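Local coordinates for regulatory protein SWI6 (Saccharomyces cerevisiae, PDB 2XFV) that partners SWI4 or MBP1 in the SBF and MBF complexes that drive cell-cycle-dependent transcription, represented here by its amino-terminal domain, at residues Tyr67-Asn72 with Leu79-Glu84. Sequence-based numbering, arbitrary orientation.
Sequences YGIAVN and LWIELE
Asn72 and Trp80 form an antiparallel hydrogen-bonded pair, a bridge of the beta hairpin made by strands 72-73 and 79-81 in the Swi6 amino-terminal domain. Asn72 N gives its hydrogen to Trp80 O at 2.8 Å, and Trp80 N returns one to Asn72 O at the same length. Both carbonyls take a second, softer contact from a neighbouring CA-H: Val71 CA lies 3.3 Å from Trp80 O, and Leu79 CA 3.5 Å from Asn72 O. On the side of Ile69, Val71, Leu79 and Ile81 the side chains meet as aliphatic groups. In Ile69, chi1 of -61° puts CG1 beside the backbone N and leaves CG2 opposite it, where it meets Ile81 CG2 at 3.9 Å. Val71 splits its branches, CG1 lying near Ile81 CG2 and CG2 touching Leu79 CD2 at 4.0 Å. The loose, solvent-facing side is that of Asn72, partly exposed, and Glu82, exposed: the amide only brushes Glu82, ND2 lying 4.0 Å from CG. The Trp80 indole turns from Asn72 and lies against His27 and Leu29, its NE1 hydrogen-bonded to Asp74 OD2. Past the bridge the chains diverge, and a water spans the gap, donating to Ala70 O at 2.7 Å and accepting from Glu82 N, the N-cap residue of helix 83-92. Gly68, at positive phi, ends helix 57-67 in a Schellman motif from which the chain runs toward the hairpin. Strand 79-81 is the central one of three, bonded on its other edge to Phe28 and Leu30, while Ile69 and Ile81 both pack on Leu89 of helix 83-92, and Ile69 also reaches Leu37 of helix 34-43.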
loop_
_atom_site.group_PDB
_atom_site.type_symbol
_atom_site.label_atom_id
_atom_site.label_comp_id
_atom_site.label_asym_id
_atom_site.label_seq_id
_atom_site.Cartn_x
_atom_site.Cartn_y
_atom_site.Cartn_z
ATOM N N TYR A 67 -4.807 -15.452 -8.753
ATOM C CA TYR A 67 -4.597 -14.058 -8.350
ATOM C C TYR A 67 -4.491 -13.101 -9.537
ATOM O O TYR A 67 -4.301 -11.899 -9.354
ATOM C CB TYR A 67 -3.371 -13.927 -7.433
ATOM C CG TYR A 67 -3.608 -14.551 -6.071
ATOM C CD1 TYR A 67 -4.449 -13.936 -5.146
ATOM C CD2 TYR A 67 -3.035 -15.774 -5.730
ATOM C CE1 TYR A 67 -4.694 -14.506 -3.907
ATOM C CE2 TYR A 67 -3.270 -16.359 -4.482
ATOM C CZ TYR A 67 -4.105 -15.715 -3.579
ATOM O OH TYR A 67 -4.362 -16.275 -2.347
ATOM N N GLY A 68 -4.626 -13.637 -10.747
ATOM C CA GLY A 68 -4.608 -12.816 -11.951
ATOM C C GLY A 68 -3.314 -12.043 -12.112
ATOM O O GLY A 68 -3.309 -10.851 -12.434
ATOM N N ILE A 69 -2.200 -12.724 -11.882
ATOM C CA ILE A 69 -0.896 -12.089 -11.962
ATOM C C ILE A 69 -0.261 -12.331 -13.336
ATOM O O ILE A 69 0.043 -13.470 -13.687
ATOM C CB ILE A 69 0.057 -12.665 -10.882
ATOM C CG1 ILE A 69 -0.503 -12.392 -9.476
ATOM C CG2 ILE A 69 1.487 -12.106 -11.062
ATOM C CD1 ILE A 69 0.173 -13.209 -8.374
ATOM N N ALA A 70 -0.064 -11.265 -14.112
ATOM C CA ALA A 70 0.672 -11.368 -15.379
ATOM C C ALA A 70 2.165 -11.338 -15.086
ATOM O O ALA A 70 2.590 -10.734 -14.087
ATOM C CB ALA A 70 0.302 -10.208 -16.311
ATOM N N VAL A 71 2.962 -11.961 -15.953
ATOM C CA VAL A 71 4.415 -11.981 -15.773
ATOM C C VAL A 71 5.148 -11.559 -17.040
ATOM O O VAL A 71 4.685 -11.816 -18.161
ATOM C CB VAL A 71 4.947 -13.367 -15.288
ATOM C CG1 VAL A 71 4.312 -13.745 -13.919
ATOM C CG2 VAL A 71 4.669 -14.449 -16.328
ATOM N N ASN A 72 6.273 -10.877 -16.846
ATOM C CA ASN A 72 7.225 -10.629 -17.910
ATOM C C ASN A 72 8.312 -11.694 -17.848
ATOM O O ASN A 72 8.622 -12.230 -16.773
ATOM C CB ASN A 72 7.837 -9.230 -17.799
ATOM C CG ASN A 72 6.847 -8.143 -18.185
ATOM O OD1 ASN A 72 6.634 -7.865 -19.372
ATOM N ND2 ASN A 72 6.231 -7.546 -17.199
ATOM N N LEU A 79 10.986 -15.295 -14.476
ATOM C CA LEU A 79 9.738 -14.528 -14.440
ATOM C C LEU A 79 9.781 -13.309 -13.523
ATOM O O LEU A 79 10.306 -13.389 -12.407
ATOM C CB LEU A 79 8.572 -15.436 -14.021
ATOM C CG LEU A 79 8.375 -16.683 -14.897
ATOM C CD1 LEU A 79 7.153 -17.467 -14.401
ATOM C CD2 LEU A 79 8.213 -16.290 -16.380
ATOM N N TRP A 80 9.202 -12.203 -14.007
ATOM C CA TRP A 80 9.228 -10.907 -13.331
ATOM C C TRP A 80 7.822 -10.290 -13.287
ATOM O O TRP A 80 6.983 -10.600 -14.138
ATOM C CB TRP A 80 10.177 -9.959 -14.087
ATOM C CG TRP A 80 11.620 -10.446 -14.113
ATOM C CD1 TRP A 80 12.158 -11.391 -14.957
ATOM C CD2 TRP A 80 12.700 -9.982 -13.286
ATOM N NE1 TRP A 80 13.516 -11.565 -14.676
ATOM C CE2 TRP A 80 13.869 -10.698 -13.671
ATOM C CE3 TRP A 80 12.801 -9.014 -12.269
ATOM C CZ2 TRP A 80 15.117 -10.490 -13.054
ATOM C CZ3 TRP A 80 14.046 -8.811 -11.654
ATOM C CH2 TRP A 80 15.187 -9.540 -12.060
ATOM N N ILE A 81 7.566 -9.416 -12.313
ATOM C CA ILE A 81 6.277 -8.711 -12.243
ATOM C C ILE A 81 6.444 -7.188 -12.276
ATOM O O ILE A 81 7.507 -6.668 -11.946
ATOM C CB ILE A 81 5.462 -9.099 -10.982
ATOM C CG1 ILE A 81 6.237 -8.745 -9.699
ATOM C CG2 ILE A 81 5.080 -10.582 -11.042
ATOM C CD1 ILE A 81 5.406 -8.953 -8.387
ATOM N N GLU A 82 5.389 -6.473 -12.672
ATOM C CA GLU A 82 5.450 -5.013 -12.725
ATOM C C GLU A 82 5.484 -4.390 -11.334
ATOM O O GLU A 82 5.051 -5.002 -10.367
ATOM C CB GLU A 82 4.252 -4.454 -13.504
ATOM C CG GLU A 82 4.185 -5.006 -14.919
ATOM C CD GLU A 82 3.709 -3.999 -15.934
ATOM O OE1 GLU A 82 2.604 -3.443 -15.749
ATOM O OE2 GLU A 82 4.440 -3.776 -16.926
ATOM N N LEU A 83 6.004 -3.170 -11.253
ATOM C CA LEU A 83 6.024 -2.400 -10.005
ATOM C C LEU A 83 4.642 -2.309 -9.369
ATOM O O LEU A 83 4.489 -2.480 -8.162
ATOM C CB LEU A 83 6.541 -0.982 -10.288
ATOM C CG LEU A 83 6.361 0.115 -9.224
ATOM C CD1 LEU A 83 7.205 -0.161 -7.977
ATOM C CD2 LEU A 83 6.700 1.485 -9.813
ATOM N N GLU A 84 3.626 -2.006 -10.170
ATOM C CA GLU A 84 2.284 -1.837 -9.595
ATOM C C GLU A 84 1.733 -3.134 -9.012
ATOM O O GLU A 84 1.034 -3.117 -7.994
ATOM C CB GLU A 84 1.318 -1.236 -10.616
ATOM C CG GLU A 84 1.559 0.263 -10.785
ATOM C CD GLU A 84 0.541 0.951 -11.673
ATOM O OE1 GLU A 84 -0.618 0.470 -11.767
ATOM O OE2 GLU A 84 0.912 1.994 -12.254
HETATM O O HOH W 1 3.097 -8.136 -13.408
#